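Long-range contacts in hemolysin (Streptococcus suis, PDB 3HVN), which probably acts as a cholesterol-dependent cytolysin, binding cholesterol-containing host membranes and inserting into them as an oligomeric pore: residues Met278-Glu283 with Thr317-Tyr322; Ser286-Val291 with Thr386-Asn391. The protein carries 1 engineered substitution. One frame throughout, in Å; residues are numbered along the deposited sequence.

Contact 1 of 2, residues Met278-Glu283 with Thr317-Tyr322; sequences MFIKLE and TSFSAY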
ATOM      1  N   MET A 278       7.892  -1.100  12.206  1.00 92.44           N
ATOM      2  CA  MET A 278       6.500  -1.467  12.436  1.00 85.66           C
ATOM      3  C   MET A 278       5.784  -1.805  11.133  1.00 84.35           C
ATOM      4  O   MET A 278       5.402  -0.912  10.378  1.00 88.91           O
ATOM      5  CB  MET A 278       5.772  -0.330  13.154  1.00 93.56           C
ATOM      6  CG  MET A 278       4.336  -0.644  13.531  1.00101.64           C
ATOM      7  SD  MET A 278       3.527   0.758  14.323  1.00 98.15           S
ATOM      8  CE  MET A 278       4.720   1.159  15.596  1.00 55.34           C
ATOM      9  N   PHE A 279       5.601  -3.096  10.875  1.00 80.42           N
ATOM     10  CA  PHE A 279       4.884  -3.538   9.684  1.00 75.52           C
ATOM     11  C   PHE A 279       3.399  -3.702   9.985  1.00 84.74           C
ATOM     12  O   PHE A 279       2.994  -4.648  10.658  1.00 91.50           O
ATOM     13  CB  PHE A 279       5.474  -4.845   9.155  1.00 80.98           C
ATOM     14  CG  PHE A 279       6.848  -4.692   8.570  1.00100.33           C
ATOM     15  CD1 PHE A 279       7.961  -4.635   9.392  1.00100.74           C
ATOM     16  CD2 PHE A 279       7.027  -4.598   7.200  1.00 99.56           C
ATOM     17  CE1 PHE A 279       9.227  -4.490   8.858  1.00 99.48           C
ATOM     18  CE2 PHE A 279       8.291  -4.455   6.660  1.00100.43           C
ATOM     19  CZ  PHE A 279       9.392  -4.399   7.491  1.00 99.09           C
ATOM     20  N   ILE A 280       2.593  -2.773   9.482  1.00 87.83           N
ATOM     21  CA  ILE A 280       1.172  -2.742   9.812  1.00 83.22           C
ATOM     22  C   ILE A 280       0.292  -3.203   8.656  1.00 91.48           C
ATOM     23  O   ILE A 280       0.515  -2.833   7.503  1.00 98.61           O
ATOM     24  CB  ILE A 280       0.733  -1.329  10.238  1.00 80.79           C
ATOM     25  CG1 ILE A 280       1.836  -0.648  11.049  1.00 76.80           C
ATOM     26  CG2 ILE A 280      -0.564  -1.391  11.028  1.00104.26           C
ATOM     27  CD1 ILE A 280       1.502   0.768  11.461  1.00 83.55           C
ATOM     28  N   LYS A 281      -0.712  -4.013   8.978  1.00 79.23           N
ATOM     29  CA  LYS A 281      -1.681  -4.473   7.992  1.00 67.77           C
ATOM     30  C   LYS A 281      -3.044  -3.854   8.283  1.00 72.96           C
ATOM     31  O   LYS A 281      -3.601  -4.045   9.365  1.00 92.58           O
ATOM     32  CB  LYS A 281      -1.774  -6.002   8.003  1.00 73.25           C
ATOM     33  CG  LYS A 281      -2.637  -6.596   6.897  1.00 78.16           C
ATOM     34  CD  LYS A 281      -4.119  -6.554   7.246  1.00 74.22           C
ATOM     35  CE  LYS A 281      -4.452  -7.509   8.377  1.00 78.24           C
ATOM     36  NZ  LYS A 281      -5.899  -7.483   8.721  1.00110.24           N
ATOM     37  N   LEU A 282      -3.576  -3.113   7.315  1.00 70.47           N
ATOM     38  CA  LEU A 282      -4.858  -2.437   7.491  1.00 81.49           C
ATOM     39  C   LEU A 282      -5.926  -2.998   6.561  1.00101.44           C
ATOM     40  O   LEU A 282      -5.819  -2.878   5.342  1.00 94.32           O
ATOM     41  CB  LEU A 282      -4.712  -0.933   7.245  1.00 66.94           C
ATOM     42  CG  LEU A 282      -3.983  -0.092   8.295  1.00 80.06           C
ATOM     43  CD1 LEU A 282      -2.506  -0.446   8.351  1.00 85.68           C
ATOM     44  CD2 LEU A 282      -4.166   1.387   7.996  1.00 82.58           C
ATOM     45  N   GLU A 283      -6.961  -3.605   7.134  1.00104.58           N
ATOM     46  CA  GLU A 283      -8.067  -4.109   6.328  1.00107.59           C
ATOM     47  C   GLU A 283      -9.365  -3.349   6.589  1.00109.00           C
ATOM     48  O   GLU A 283      -9.677  -2.983   7.732  1.00116.13           O
ATOM     49  CB  GLU A 283      -8.270  -5.614   6.536  1.00123.20           C
ATOM     50  CG  GLU A 283      -8.856  -5.990   7.883  1.00140.23           C
ATOM     51  CD  GLU A 283      -9.543  -7.343   7.858  1.00145.35           C
ATOM     52  OE1 GLU A 283      -9.908  -7.804   6.756  1.00131.91           O
ATOM     53  OE2 GLU A 283      -9.723  -7.940   8.940  1.00156.92           O
ATOM     54  N   THR A 317     -11.829   0.227   9.908  1.00150.75           N
ATOM     55  CA  THR A 317     -10.415  -0.111   9.754  1.00151.21           C
ATOM     56  C   THR A 317      -9.928  -1.080  10.825  1.00133.99           C
ATOM     57  O   THR A 317      -9.601  -0.676  11.950  1.00138.85           O
ATOM     58  CB  THR A 317      -9.518   1.142   9.771  1.00175.80           C
ATOM     59  OG1 THR A 317     -10.144   2.166  10.550  1.00190.22           O
ATOM     60  CG2 THR A 317      -9.294   1.663   8.363  1.00172.28           C
ATOM     61  N   SER A 318      -9.879  -2.360  10.465  1.00116.64           N
ATOM     62  CA  SER A 318      -9.348  -3.378  11.363  1.00104.33           C
ATOM     63  C   SER A 318      -7.907  -3.683  10.981  1.00108.02           C
ATOM     64  O   SER A 318      -7.616  -4.001   9.828  1.00115.27           O
ATOM     65  CB  SER A 318     -10.206  -4.645  11.320  1.00 91.85           C
ATOM     66  OG  SER A 318     -10.600  -4.955   9.996  1.00 90.19           O
ATOM     67  N   PHE A 319      -7.001  -3.576  11.948  1.00 92.16           N
ATOM     68  CA  PHE A 319      -5.578  -3.672  11.649  1.00 82.52           C
ATOM     69  C   PHE A 319      -4.883  -4.801  12.400  1.00 84.56           C
ATOM     70  O   PHE A 319      -5.423  -5.362  13.353  1.00 90.25           O
ATOM     71  CB  PHE A 319      -4.880  -2.349  11.970  1.00 76.22           C
ATOM     72  CG  PHE A 319      -4.412  -2.242  13.393  1.00 72.07           C
ATOM     73  CD1 PHE A 319      -3.078  -2.434  13.712  1.00 79.13           C
ATOM     74  CD2 PHE A 319      -5.305  -1.959  14.412  1.00 86.30           C
ATOM     75  CE1 PHE A 319      -2.642  -2.339  15.020  1.00 90.02           C
ATOM     76  CE2 PHE A 319      -4.875  -1.864  15.723  1.00 93.52           C
ATOM     77  CZ  PHE A 319      -3.542  -2.054  16.026  1.00 95.25           C
ATOM     78  N   SER A 320      -3.674  -5.122  11.951  1.00 71.04           N
ATOM     79  CA  SER A 320      -2.813  -6.077  12.638  1.00 71.68           C
ATOM     80  C   SER A 320      -1.362  -5.703  12.364  1.00 77.66           C
ATOM     81  O   SER A 320      -0.923  -5.687  11.213  1.00 99.69           O
ATOM     82  CB  SER A 320      -3.098  -7.504  12.172  1.00 70.78           C
ATOM     83  OG  SER A 320      -2.747  -7.676  10.812  1.00 98.67           O
ATOM     84  N   ALA A 321      -0.619  -5.398  13.422  1.00 73.69           N
ATOM     85  CA  ALA A 321       0.733  -4.876  13.271  1.00 71.91           C
ATOM     86  C   ALA A 321       1.809  -5.768  13.884  1.00 75.85           C
ATOM     87  O   ALA A 321       1.645  -6.305  14.981  1.00 93.85           O
ATOM     88  CB  ALA A 321       0.823  -3.466  13.844  1.00 65.67           C
ATOM     89  N   TYR A 322       2.910  -5.915  13.153  1.00 88.44           N
ATOM     90  CA  TYR A 322       4.095  -6.604  13.644  1.00 83.76           C
ATOM     91  C   TYR A 322       5.175  -5.563  13.905  1.00 81.12           C
ATOM     92  O   TYR A 322       5.699  -4.953  12.970  1.00 76.65           O
ATOM     93  CB  TYR A 322       4.581  -7.624  12.613  1.00 81.77           C
ATOM     94  CG  TYR A 322       5.860  -8.336  12.993  1.00 87.77           C
ATOM     95  CD1 TYR A 322       7.099  -7.766  12.734  1.00101.38           C
ATOM     96  CD2 TYR A 322       5.828  -9.584  13.601  1.00 85.08           C
ATOM     97  CE1 TYR A 322       8.271  -8.415  13.077  1.00108.15           C
ATOM     98  CE2 TYR A 322       6.994 -10.241  13.946  1.00 94.37           C
ATOM     99  CZ  TYR A 322       8.213  -9.652  13.682  1.00108.68           C
ATOM    100  OH  TYR A 322       9.376 -10.303  14.024  1.00118.64           O
TER
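Phe279-Tyr322, Lys281-Ser320 and Glu283-Ser318 are the hydrogen-bonded pairs of a buried antiparallel strand contact in the central sheet of domain 3, between strands 276-284 and 318-324. The strand axes run at 163°, and six backbone bonds join them; Tyr322 N to Phe279 O, at 2.8 Å, is the straightest, with 172° at the hydrogen. Glu283 O is gripped twice: Ser318 N approaches nearly along the C=O axis, whereas Ser318 OG, 3.1 Å from Glu283 O, sits above the carbonyl plane. On the face carrying Ile280, Leu282, Phe319 and Ala321, Ile280 CG2 lies 3.8 Å from both Ala321 CB and Phe319 CD1. It meets the Phe319 ring obliquely, while Ala321 CB stands at the ring edge in plane. Leu342 of helix 339-350 packs here on Ile280 and Phe319. On the other face, Phe279 and Tyr322 pack on Ile204 of helix 201-208, and Lys281 bends at chi2 (-82°) and chi3, folding its chain over Ser320; its NZ makes a long salt bridge to Glu283 OE2 (3.9 Å). Ser320 OG bonds Leu208 O there. Strand 318-324 is bonded on its other side to 333-338, consistent with monomeric cholesterol-dependent cytolysins, whose next strand blocks the edge used in oligomerisation.

Contact 2 of 2, residues Ser286-Val291 with Thr386-Asn391; sequences SRSTQV and TSTVHN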
ATOM      1  N   SER A 286     -14.342  -1.279   2.883  1.00131.11           N
ATOM      2  CA  SER A 286     -14.702  -0.133   2.058  1.00131.59           C
ATOM      3  C   SER A 286     -14.592  -0.467   0.575  1.00141.51           C
ATOM      4  O   SER A 286     -14.153  -1.556   0.205  1.00141.79           O
ATOM      5  CB  SER A 286     -13.808   1.061   2.390  1.00138.22           C
ATOM      6  OG  SER A 286     -12.439   0.728   2.236  1.00157.81           O
ATOM      7  N   ARG A 287     -14.994   0.477  -0.271  1.00154.34           N
ATOM      8  CA  ARG A 287     -14.897   0.301  -1.714  1.00167.17           C
ATOM      9  C   ARG A 287     -13.571   0.821  -2.252  1.00190.39           C
ATOM     10  O   ARG A 287     -12.629   1.035  -1.494  1.00192.35           O
ATOM     11  CB  ARG A 287     -16.064   0.983  -2.428  1.00165.04           C
ATOM     12  CG  ARG A 287     -17.219   0.047  -2.726  1.00169.35           C
ATOM     13  CD  ARG A 287     -16.723  -1.173  -3.485  1.00168.31           C
ATOM     14  NE  ARG A 287     -17.783  -2.146  -3.728  1.00164.74           N
ATOM     15  CZ  ARG A 287     -18.201  -3.033  -2.832  1.00152.07           C
ATOM     16  NH1 ARG A 287     -17.655  -3.067  -1.624  1.00146.80           N
ATOM     17  NH2 ARG A 287     -19.170  -3.884  -3.142  1.00153.89           N
ATOM     18  N   SER A 288     -13.502   1.019  -3.564  1.00209.28           N
ATOM     19  CA  SER A 288     -12.278   1.485  -4.203  1.00210.35           C
ATOM     20  C   SER A 288     -12.290   2.997  -4.387  1.00213.12           C
ATOM     21  O   SER A 288     -11.821   3.511  -5.403  1.00214.70           O
ATOM     22  CB  SER A 288     -12.087   0.795  -5.555  1.00211.72           C
ATOM     23  OG  SER A 288     -13.147   1.111  -6.440  1.00217.17           O
ATOM     24  N   THR A 289     -12.828   3.707  -3.401  1.00195.75           N
ATOM     25  CA  THR A 289     -12.919   5.161  -3.473  1.00186.43           C
ATOM     26  C   THR A 289     -12.338   5.829  -2.229  1.00173.16           C
ATOM     27  O   THR A 289     -12.889   5.711  -1.134  1.00162.56           O
ATOM     28  CB  THR A 289     -14.377   5.627  -3.670  1.00186.14           C
ATOM     29  OG1 THR A 289     -14.967   4.917  -4.765  1.00184.33           O
ATOM     30  CG2 THR A 289     -14.426   7.120  -3.955  1.00179.92           C
ATOM     31  N   GLN A 290     -11.218   6.525  -2.412  1.00166.82           N
ATOM     32  CA  GLN A 290     -10.580   7.301  -1.348  1.00163.21           C
ATOM     33  C   GLN A 290      -9.875   6.431  -0.302  1.00154.63           C
ATOM     34  O   GLN A 290      -9.379   6.937   0.709  1.00151.31           O
ATOM     35  CB  GLN A 290     -11.591   8.236  -0.674  1.00169.28           C
ATOM     36  CG  GLN A 290     -12.491   8.983  -1.649  1.00175.41           C
ATOM     37  CD  GLN A 290     -13.323  10.054  -0.973  1.00175.67           C
ATOM     38  OE1 GLN A 290     -14.524   9.881  -0.757  1.00173.79           O
ATOM     39  NE2 GLN A 290     -12.688  11.169  -0.630  1.00175.58           N
ATOM     40  N   VAL A 291      -9.824   5.127  -0.557  1.00146.57           N
ATOM     41  CA  VAL A 291      -9.188   4.191   0.367  1.00131.79           C
ATOM     42  C   VAL A 291      -7.722   4.522   0.624  1.00127.02           C
ATOM     43  O   VAL A 291      -7.318   4.712   1.768  1.00111.27           O
ATOM     44  CB  VAL A 291      -9.299   2.737  -0.128  1.00123.13           C
ATOM     45  CG1 VAL A 291      -8.231   1.871   0.520  1.00123.79           C
ATOM     46  CG2 VAL A 291     -10.678   2.190   0.166  1.00111.85           C
ATOM     47  N   THR A 386      -9.861  -4.440  -8.685  1.00 99.58           N
ATOM     48  CA  THR A 386     -10.648  -3.284  -8.272  1.00112.00           C
ATOM     49  C   THR A 386     -12.127  -3.477  -8.596  1.00111.70           C
ATOM     50  O   THR A 386     -12.491  -3.807  -9.726  1.00116.21           O
ATOM     51  CB  THR A 386     -10.135  -1.982  -8.922  1.00 99.90           C
ATOM     52  OG1 THR A 386     -10.994  -0.894  -8.564  1.00112.61           O
ATOM     53  CG2 THR A 386     -10.093  -2.116 -10.437  1.00 81.49           C
ATOM     54  N   SER A 387     -12.975  -3.278  -7.591  1.00 90.30           N
ATOM     55  CA  SER A 387     -14.416  -3.404  -7.766  1.00104.47           C
ATOM     56  C   SER A 387     -15.091  -2.050  -7.590  1.00110.77           C
ATOM     57  O   SER A 387     -14.511  -1.131  -7.012  1.00120.07           O
ATOM     58  CB  SER A 387     -14.993  -4.413  -6.771  1.00102.44           C
ATOM     59  OG  SER A 387     -14.797  -3.981  -5.435  1.00 94.76           O
ATOM     60  N   THR A 388     -16.316  -1.929  -8.091  1.00131.45           N
ATOM     61  CA  THR A 388     -17.054  -0.675  -7.993  1.00123.15           C
ATOM     62  C   THR A 388     -18.527  -0.927  -7.688  1.00116.02           C
ATOM     63  O   THR A 388     -19.154  -1.791  -8.297  1.00110.64           O
ATOM     64  CB  THR A 388     -16.939   0.144  -9.291  1.00106.62           C
ATOM     65  OG1 THR A 388     -15.569   0.199  -9.705  1.00106.91           O
ATOM     66  CG2 THR A 388     -17.459   1.557  -9.077  1.00107.67           C
ATOM     67  N   VAL A 389     -19.077  -0.169  -6.747  1.00104.63           N
ATOM     68  CA  VAL A 389     -20.478  -0.329  -6.374  1.00100.90           C
ATOM     69  C   VAL A 389     -21.357   0.727  -7.037  1.00109.69           C
ATOM     70  O   VAL A 389     -21.028   1.914  -7.038  1.00121.57           O
ATOM     71  CB  VAL A 389     -20.670  -0.278  -4.844  1.00 87.71           C
ATOM     72  CG1 VAL A 389     -20.218   1.065  -4.293  1.00 88.28           C
ATOM     73  CG2 VAL A 389     -22.123  -0.549  -4.481  1.00 92.17           C
ATOM     74  N   HIS A 390     -22.474   0.287  -7.607  1.00106.89           N
ATOM     75  CA  HIS A 390     -23.413   1.198  -8.252  1.00114.14           C
ATOM     76  C   HIS A 390     -24.821   1.011  -7.692  1.00116.98           C
ATOM     77  O   HIS A 390     -25.504   0.038  -8.011  1.00123.52           O
ATOM     78  CB  HIS A 390     -23.403   0.994  -9.767  1.00128.49           C
ATOM     79  CG  HIS A 390     -22.043   1.104 -10.380  1.00149.86           C
ATOM     80  ND1 HIS A 390     -21.447   2.315 -10.659  1.00157.30           N
ATOM     81  CD2 HIS A 390     -21.158   0.154 -10.765  1.00156.86           C
ATOM     82  CE1 HIS A 390     -20.256   2.107 -11.191  1.00163.65           C
ATOM     83  NE2 HIS A 390     -20.056   0.803 -11.266  1.00162.32           N
ATOM     84  N   ASN A 391     -25.244   1.953  -6.856  1.00109.99           N
ATOM     85  CA  ASN A 391     -26.527   1.861  -6.164  1.00 90.94           C
ATOM     86  C   ASN A 391     -27.735   1.840  -7.095  1.00 94.53           C
ATOM     87  O   ASN A 391     -27.655   2.257  -8.250  1.00105.01           O
ATOM     88  CB  ASN A 391     -26.675   3.011  -5.165  1.00 87.68           C
ATOM     89  CG  ASN A 391     -25.692   2.916  -4.017  1.00114.27           C
ATOM     90  OD1 ASN A 391     -25.102   1.863  -3.775  1.00132.20           O
ATOM     91  ND2 ASN A 391     -25.513   4.018  -3.298  1.00119.69           N
TER
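Ser288 and Ser387 provide the hydrogen bond of this surface contact between the loop 286-291 and strand segment 386-391: Ser288 OG donates to Ser387 O at 2.7 Å, almost in line with the carbonyl (C=O...OG angle 164°). The side-chain oxygen lies between the backbone N and the carbonyl carbon of Ser288 (chi1 62°), which turns OG to the strand; Ser288 CB, placed by the backbone, lies 3.6 Å from Thr386 OG1. Apolar packing belongs to the stem of Arg287, which crosses Val389 at about a right angle, Arg287 CG touching Val389 CG1 at 3.5 Å. Beyond the bend at chi2 the guanidinium makes van der Waals approaches: Arg287 NE is 3.6 Å from Val389 CB, and Ser387 OG lies over one guanidinium face, 3.9 Å from Arg287 NE. Main-chain bonds from Thr386 to Arg78 and from Thr388 to Val76 tie this strand to 73-88 in the long curved sheet of domain 2, and Arg287 also rests on Val75 there. The loop leaves strand 276-284 of domain 3 and passes through Gln290, at the N-cap position, into helix 291-300, in a region that becomes a membrane hairpin in relatives, while Arg287 and Ser288 meet strand 376-401.

Contact 1 is core and contact 2 surface, and their centres lie about 21 Å apart. The two are joined through the chain: strand 276-284, which holds Met278-Glu283, runs on into the loop Ser286-Val291, but the contacts hold different elements. Contact 1 pairs two strands of one sheet and buries 534 Å² through regular backbone bonding, with apolar contacts across the strands on one face, and on the other polar pairs beside two aromatic residues. Contact 2 buries 238 Å², relies on one side-chain hydrogen bond plus an arginine stem, and lies where domain 3 meets domain 2, an interface that opens in related cytolysins during pore formation and probably does so here.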